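Local coordinates for protein halohydrin dehalogenase (Rhizobium radiobacter, PDB 4IY1) that catalyses, without a nucleotide cofactor, the reversible dehalogenation of vicinal halohydrins to epoxides and the opening of epoxides by nucleophiles such as cyanide, at residues B[61-64]-B[65-69]; B[93-96]-B[97-100]; B[213-216]-B[217-221]. The protein carries 37 engineered substitutions. All coordinates share one frame; numbering follows the deposited sequence.

Contact 1: B[61-64]-B[65-69]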
loop_
_atom_site.group_PDB
_atom_site.type_symbol
_atom_site.label_atom_id
_atom_site.label_comp_id
_atom_site.label_asym_id
_atom_site.label_seq_id
_atom_site.Cartn_x
_atom_site.Cartn_y
_atom_site.Cartn_z
ATOM N N GLU B 61 -6.352 27.431 21.881
ATOM C CA GLU B 61 -6.665 28.856 21.802
ATOM C C GLU B 61 -6.972 29.309 20.357
ATOM O O GLU B 61 -7.837 30.167 20.134
ATOM C CB GLU B 61 -5.554 29.689 22.415
ATOM C CG GLU B 61 -4.195 29.435 21.803
ATOM C CD GLU B 61 -3.222 30.560 22.060
ATOM O OE1 GLU B 61 -3.658 31.619 22.566
ATOM O OE2 GLU B 61 -2.045 30.425 21.675
ATOM N N LEU B 62 -6.382 28.643 19.368
ATOM C CA LEU B 62 -6.733 28.966 17.978
ATOM C C LEU B 62 -8.184 28.591 17.646
ATOM O O LEU B 62 -8.981 29.441 17.251
ATOM C CB LEU B 62 -5.760 28.344 16.987
ATOM C CG LEU B 62 -6.042 28.696 15.504
ATOM C CD1 LEU B 62 -5.727 30.159 15.215
ATOM C CD2 LEU B 62 -5.267 27.777 14.555
ATOM N N ILE B 63 -8.539 27.333 17.848
ATOM C CA ILE B 63 -9.907 26.889 17.635
ATOM C C ILE B 63 -10.957 27.760 18.373
ATOM O O ILE B 63 -11.992 28.120 17.802
ATOM C CB ILE B 63 -10.066 25.423 18.044
ATOM C CG1 ILE B 63 -9.063 24.539 17.278
ATOM C CG2 ILE B 63 -11.484 24.956 17.823
ATOM C CD1 ILE B 63 -9.266 24.500 15.784
ATOM N N GLU B 64 -10.722 28.048 19.646
ATOM C CA GLU B 64 -11.668 28.872 20.412
ATOM C C GLU B 64 -11.729 30.298 19.865
ATOM O O GLU B 64 -12.800 30.891 19.771
ATOM C CB GLU B 64 -11.296 28.903 21.899
ATOM C CG GLU B 64 -11.287 27.526 22.542
ATOM C CD GLU B 64 -11.122 27.564 24.056
ATOM O OE1 GLU B 64 -11.815 26.781 24.741
ATOM O OE2 GLU B 64 -10.266 28.332 24.557
ATOM N N ALA B 65 -10.573 30.841 19.495
ATOM C CA ALA B 65 -10.522 32.203 18.988
ATOM C C ALA B 65 -11.276 32.332 17.650
ATOM O O ALA B 65 -12.016 33.292 17.433
ATOM C CB ALA B 65 -9.078 32.671 18.862
ATOM N N VAL B 66 -11.126 31.336 16.778
ATOM C CA VAL B 66 -11.853 31.309 15.506
ATOM C C VAL B 66 -13.323 31.073 15.773
ATOM O O VAL B 66 -14.186 31.660 15.113
ATOM C CB VAL B 66 -11.348 30.177 14.568
ATOM C CG1 VAL B 66 -12.230 30.083 13.334
ATOM C CG2 VAL B 66 -9.872 30.384 14.180
ATOM N N THR B 67 -13.612 30.128 16.655
ATOM C CA THR B 67 -14.996 29.815 16.995
ATOM C C THR B 67 -15.723 31.030 17.594
ATOM O O THR B 67 -16.888 31.290 17.262
ATOM C CB THR B 67 -15.092 28.611 17.956
ATOM O OG1 THR B 67 -14.537 27.450 17.323
ATOM C CG2 THR B 67 -16.555 28.315 18.318
ATOM N N SER B 68 -15.022 31.802 18.428
ATOM C CA SER B 68 -15.594 33.035 18.992
ATOM C C SER B 68 -15.940 34.002 17.888
ATOM O O SER B 68 -17.079 34.395 17.740
ATOM C CB SER B 68 -14.617 33.722 19.953
ATOM O OG SER B 68 -14.467 32.981 21.143
ATOM N N ALA B 69 -14.936 34.370 17.103
ATOM C CA ALA B 69 -15.074 35.398 16.078
ATOM C C ALA B 69 -15.951 34.988 14.889
ATOM O O ALA B 69 -16.872 35.712 14.525
ATOM C CB ALA B 69 -13.704 35.849 15.603
#

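Contact 2: B[93-96]-B[97-100]. Engineered in segment 97-100: Asp-99 (natural residue Gly), Met-100 (natural residue Ala).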
loop_
_atom_site.group_PDB
_atom_site.type_symbol
_atom_site.label_atom_id
_atom_site.label_comp_id
_atom_site.label_asym_id
_atom_site.label_seq_id
_atom_site.Cartn_x
_atom_site.Cartn_y
_atom_site.Cartn_z
ATOM N N ALA B 93 20.185 13.278 17.670
ATOM C CA ALA B 93 19.819 13.043 19.048
ATOM C C ALA B 93 18.336 12.642 19.130
ATOM O O ALA B 93 17.505 13.121 18.346
ATOM C CB ALA B 93 20.101 14.287 19.887
ATOM N N VAL B 94 18.000 11.792 20.099
ATOM C CA VAL B 94 16.608 11.343 20.265
ATOM C C VAL B 94 15.652 12.523 20.423
ATOM O O VAL B 94 14.504 12.524 19.924
ATOM C CB VAL B 94 16.502 10.397 21.461
ATOM C CG1 VAL B 94 15.059 10.065 21.762
ATOM C CG2 VAL B 94 17.293 9.125 21.183
ATOM N N GLU B 95 16.122 13.541 21.124
ATOM C CA GLU B 95 15.332 14.737 21.304
ATOM C C GLU B 95 14.982 15.427 19.979
ATOM O O GLU B 95 13.978 16.129 19.885
ATOM C CB GLU B 95 16.054 15.698 22.268
ATOM C CG GLU B 95 15.169 16.821 22.775
ATOM C CD GLU B 95 13.982 16.325 23.589
ATOM O OE1 GLU B 95 14.103 15.290 24.275
ATOM O OE2 GLU B 95 12.932 17.002 23.581
ATOM N N ASP B 96 15.828 15.271 18.961
ATOM C CA ASP B 96 15.481 15.707 17.586
ATOM C C ASP B 96 14.235 14.964 17.034
ATOM O O ASP B 96 13.396 15.548 16.338
ATOM C CB ASP B 96 16.656 15.465 16.611
ATOM C CG ASP B 96 17.941 16.155 17.045
ATOM O OD1 ASP B 96 17.951 17.402 17.132
ATOM O OD2 ASP B 96 18.952 15.448 17.267
ATOM N N TYR B 97 14.204 13.650 17.197
ATOM C CA TYR B 97 13.042 12.896 16.728
ATOM C C TYR B 97 11.781 13.338 17.479
ATOM O O TYR B 97 10.762 13.604 16.851
ATOM C CB TYR B 97 13.275 11.390 16.840
ATOM C CG TYR B 97 12.189 10.510 16.206
ATOM C CD1 TYR B 97 11.594 10.847 14.981
ATOM C CD2 TYR B 97 11.829 9.308 16.797
ATOM C CE1 TYR B 97 10.664 9.997 14.362
ATOM C CE2 TYR B 97 10.926 8.443 16.185
ATOM C CZ TYR B 97 10.341 8.794 14.978
ATOM O OH TYR B 97 9.407 7.927 14.428
ATOM N N ARG B 98 11.914 13.614 18.782
ATOM C CA ARG B 98 10.773 14.121 19.577
ATOM C C ARG B 98 10.237 15.430 19.019
ATOM O O ARG B 98 9.037 15.556 18.788
ATOM C CB ARG B 98 11.128 14.304 21.069
ATOM C CG ARG B 98 11.198 13.016 21.873
ATOM C CD ARG B 98 11.246 13.251 23.402
ATOM N NE ARG B 98 11.518 12.001 24.120
ATOM C CZ ARG B 98 12.732 11.579 24.466
ATOM N NH1 ARG B 98 13.790 12.349 24.270
ATOM N NH2 ARG B 98 12.901 10.352 24.935
ATOM N N ASP B 99 11.132 16.357 18.678
ATOM C CA ASP B 99 10.715 17.625 18.071
ATOM C C ASP B 99 10.070 17.428 16.689
ATOM O O ASP B 99 9.136 18.141 16.332
ATOM C CB ASP B 99 11.897 18.604 17.941
ATOM C CG ASP B 99 12.469 19.036 19.287
ATOM O OD1 ASP B 99 11.783 18.908 20.328
ATOM O OD2 ASP B 99 13.645 19.463 19.304
ATOM N N MET B 100 10.656 16.562 15.871
ATOM C CA MET B 100 10.057 16.181 14.579
ATOM C C MET B 100 8.620 15.653 14.782
ATOM O O MET B 100 7.659 16.191 14.232
ATOM C CB MET B 100 10.946 15.133 13.883
ATOM C CG MET B 100 10.637 14.843 12.409
ATOM S SD MET B 100 10.912 16.250 11.334
ATOM C CE MET B 100 12.668 16.020 11.013
#

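Contact 3: B[213-216]-B[217-221]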
loop_
_atom_site.group_PDB
_atom_site.type_symbol
_atom_site.label_atom_id
_atom_site.label_comp_id
_atom_site.label_asym_id
_atom_site.label_seq_id
_atom_site.Cartn_x
_atom_site.Cartn_y
_atom_site.Cartn_z
ATOM N N THR B 213 1.847 22.983 -8.809
ATOM C CA THR B 213 1.602 24.363 -8.399
ATOM C C THR B 213 0.841 24.416 -7.075
ATOM O O THR B 213 0.192 23.430 -6.689
ATOM C CB THR B 213 0.857 25.149 -9.503
ATOM O OG1 THR B 213 -0.445 24.586 -9.705
ATOM C CG2 THR B 213 1.660 25.051 -10.860
ATOM N N GLN B 214 0.985 25.531 -6.354
ATOM C CA GLN B 214 0.117 25.841 -5.229
ATOM C C GLN B 214 -1.333 25.678 -5.620
ATOM O O GLN B 214 -2.164 25.250 -4.815
ATOM C CB GLN B 214 0.330 27.280 -4.700
ATOM C CG GLN B 214 1.565 27.457 -3.841
ATOM C CD GLN B 214 1.540 26.626 -2.557
ATOM O OE1 GLN B 214 0.686 26.826 -1.684
ATOM N NE2 GLN B 214 2.526 25.724 -2.414
ATOM N N LYS B 215 -1.668 26.117 -6.821
ATOM C CA LYS B 215 -3.055 26.158 -7.203
ATOM C C LYS B 215 -3.616 24.723 -7.300
ATOM O O LYS B 215 -4.806 24.507 -7.112
ATOM C CB LYS B 215 -3.212 26.877 -8.543
ATOM C CG LYS B 215 -4.582 26.679 -9.153
ATOM C CD LYS B 215 -5.080 27.945 -9.816
ATOM C CE LYS B 215 -6.560 28.192 -9.559
ATOM N NZ LYS B 215 -7.160 28.687 -10.827
ATOM N N GLU B 216 -2.777 23.769 -7.692
ATOM C CA GLU B 216 -3.230 22.372 -7.804
ATOM C C GLU B 216 -3.520 21.823 -6.399
ATOM O O GLU B 216 -4.626 21.340 -6.118
ATOM C CB GLU B 216 -2.178 21.517 -8.531
ATOM C CG GLU B 216 -2.164 21.732 -10.055
ATOM C CD GLU B 216 -1.039 20.968 -10.749
ATOM O OE1 GLU B 216 -1.348 20.065 -11.569
ATOM O OE2 GLU B 216 0.151 21.163 -10.370
ATOM N N LEU B 217 -2.611 22.134 -5.485
ATOM C CA LEU B 217 -2.742 21.741 -4.099
ATOM C C LEU B 217 -3.963 22.397 -3.441
ATOM O O LEU B 217 -4.796 21.714 -2.833
ATOM C CB LEU B 217 -1.448 22.041 -3.334
ATOM C CG LEU B 217 -1.405 21.430 -1.921
ATOM C CD1 LEU B 217 0.007 21.246 -1.382
ATOM C CD2 LEU B 217 -2.259 22.272 -0.997
ATOM N N GLY B 218 -4.165 23.682 -3.718
ATOM C CA GLY B 218 -5.422 24.371 -3.386
ATOM C C GLY B 218 -6.695 23.826 -3.988
ATOM O O GLY B 218 -7.754 23.818 -3.339
ATOM N N GLU B 219 -6.657 23.468 -5.262
ATOM C CA GLU B 219 -7.878 22.981 -5.897
ATOM C C GLU B 219 -8.310 21.656 -5.218
ATOM O O GLU B 219 -9.498 21.386 -5.040
ATOM C CB GLU B 219 -7.667 22.776 -7.411
ATOM C CG GLU B 219 -7.343 24.059 -8.185
ATOM C CD GLU B 219 -8.583 24.751 -8.707
ATOM O OE1 GLU B 219 -9.695 24.426 -8.262
ATOM O OE2 GLU B 219 -8.458 25.565 -9.627
ATOM N N LEU B 220 -7.334 20.849 -4.827
ATOM C CA LEU B 220 -7.625 19.541 -4.255
ATOM C C LEU B 220 -8.217 19.725 -2.864
ATOM O O LEU B 220 -9.287 19.224 -2.571
ATOM C CB LEU B 220 -6.358 18.687 -4.162
ATOM C CG LEU B 220 -6.572 17.327 -3.483
ATOM C CD1 LEU B 220 -7.664 16.516 -4.195
ATOM C CD2 LEU B 220 -5.303 16.516 -3.414
ATOM N N VAL B 221 -7.531 20.500 -2.043
ATOM C CA VAL B 221 -8.027 20.865 -0.721
ATOM C C VAL B 221 -9.479 21.312 -0.854
ATOM O O VAL B 221 -10.356 20.840 -0.135
ATOM C CB VAL B 221 -7.198 22.024 -0.101
ATOM C CG1 VAL B 221 -8.014 22.732 0.988
ATOM C CG2 VAL B 221 -5.878 21.514 0.461
#

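Contact 1: B[61-64]-B[65-69]
Thr-67 and Ile-63 meet one turn apart on helix 59-70, one of the helices that flank the parallel sheet of this Rossmann-like short-chain dehydrogenase/reductase fold. Ile-63 O is gripped twice by Thr-67: the backbone N lies 2.8 Å from that oxygen, and OG1 reaches it at 2.7 Å. The two donors come from opposite faces of the carbonyl plane, the hydroxyl standing 36° out of it. The hydroxyl half of this grip follows from chi1 of Thr-67 (-61°), which sets OG1 anti to its own carbonyl carbon and folds it back onto the preceding turn. OG1 also has a weak hydrogen bond with Gln-118 NE2. A valine here would probably leave Ile-63 O with only the backbone N-H from this residue and Gln-118 NE2 without its weak partner. Ser-68 repeats the pattern one step on, toward the exposed side, with OG 3.0 Å and N 2.8 Å from Glu-64 O, again over opposite faces. The carboxylate of Glu-61 serves the chain just before the helix: OE2 accepts from the backbone N of Gln-57 and Glu-58. The methyl of Ala-65 lies beside Glu-61 O and also touches Met-54. On the buried side, Leu-62 and Val-66 both rest on Ile-5 of strand 3-6, and CD1 of Leu-62 comes within 4.3 Å of CG2 of Val-66. Held beside its own backbone N, CG2 of Val-66 lies 3.3 Å from Leu-62 O.

Contact 2: B[93-96]-B[97-100]
Charge pairing joins Glu-95 to Arg-98: OE1 of Glu-95 and NH1 of Arg-98 form a salt bridge at 3.0 Å, a bent hydrogen bond in which the nitrogen stands 36° above the carboxylate plane. The two side chains cross at about a right angle, with carboxylate and guanidinium planes 29° apart. A bend in the Glu-95 chain at chi2 (62°) brings OE1 to the edge of the guanidinium. The other carboxylate oxygen, OE2, lies 3.9 Å from OD1 of Asp-99, an engineered residue, and these like charges probably repel each other weakly. Beyond the helix, Arg-98 NH2 makes a second salt bridge with Glu-102 of the second subunit. Among apolar contacts, CG1 of Val-94 covers one face of the same guanidinium, 3.6 Å from Arg-98 NH1, while Val-94 and Arg-98 both also pack on Ile-106 of the second subunit. These residues open helix 94-122, which with helix 143-163 corresponds to the long helix pair that builds the four-helix-bundle interface of short-chain dehydrogenase/reductase assemblies. Tyr-97 belongs to that interface: OH bonds to Ser-147 OG and to Gln-105 NE2 of the second subunit, and its ring meets that of Phe-109 there. Met-100, also engineered, packs on Thr-144 and Tyr-145. Backbone hydrogen bonds run from Arg-98 N to Val-94 O (3.0 Å), from Asp-99 N to Glu-95 O (3.1 Å) and from Met-100 N to Asp-96 O (3.0 Å). At the first turn, OD2 of Asp-96 is modelled as accepting from the backbone N of the N-cap residue Ala-93, but at 2.5 Å between OD2 and N the bond is too short for its detail to be trusted.

Contact 3: B[213-216]-B[217-221]
Lys-215 and Glu-219, one turn apart in helix 214-225, cross obliquely. From a CB directed away from the following turn, Lys-215 CG goes anti to the backbone N (chi1 167°) and lies 3.9 Å from Glu-219 CG, an atom whose own place in the model is doubtful. Lys-215 CD is 4.1 Å from OE2 of Glu-219; CE then closes to 3.2 Å of that oxygen, and NZ ends 3.6 Å from Glu-219 OE2 in a long salt bridge. The lysine thus meets the carboxylate more closely with its last methylene than with its ammonium. The other oxygen, Glu-219 OE1, is taken by a salt bridge to Arg-20 of helix 14-23. A capping box starts the helix: Thr-213 OG1 accepts from Glu-216 N, and Glu-216 OE2 returns the bond with its anti lone pair to Thr-213 N at 2.9 Å. Glu-216 OE2 also makes a salt bridge with Arg-210 NH1, and OE1 accepts from Tyr-231 N of the third subunit. On the buried side Leu-217 packs on Ser-17 of helix 14-23 and on Leu-239 of strand 236-239, and Leu-220 lies on Ile-173 of strand 170-175 and Phe-237 of strand 236-239.

The three contacts are separate helix turns around one Rossmann-like sheet. Contact 1 lies about 30 Å from contact 2 and 26 Å from contact 3, centre to centre; contacts 2 and 3, about 31 Å apart, sit on opposite sides of the chain's centre, nearest atoms about 17 Å apart. Helix 94-122 links the first two, since it begins at contact 2 and carries Gln-118, the weak partner of Thr-67. Contacts 2 and 3 both mark helix starts and meet different subunits, the second and the third, whereas no other chain touches contact 1. Gln-214 of contact 3 bonds to Phe-12, Gly-16 and Asp-179 in the region that probably corresponds to the nucleotide site of related dehydrogenases.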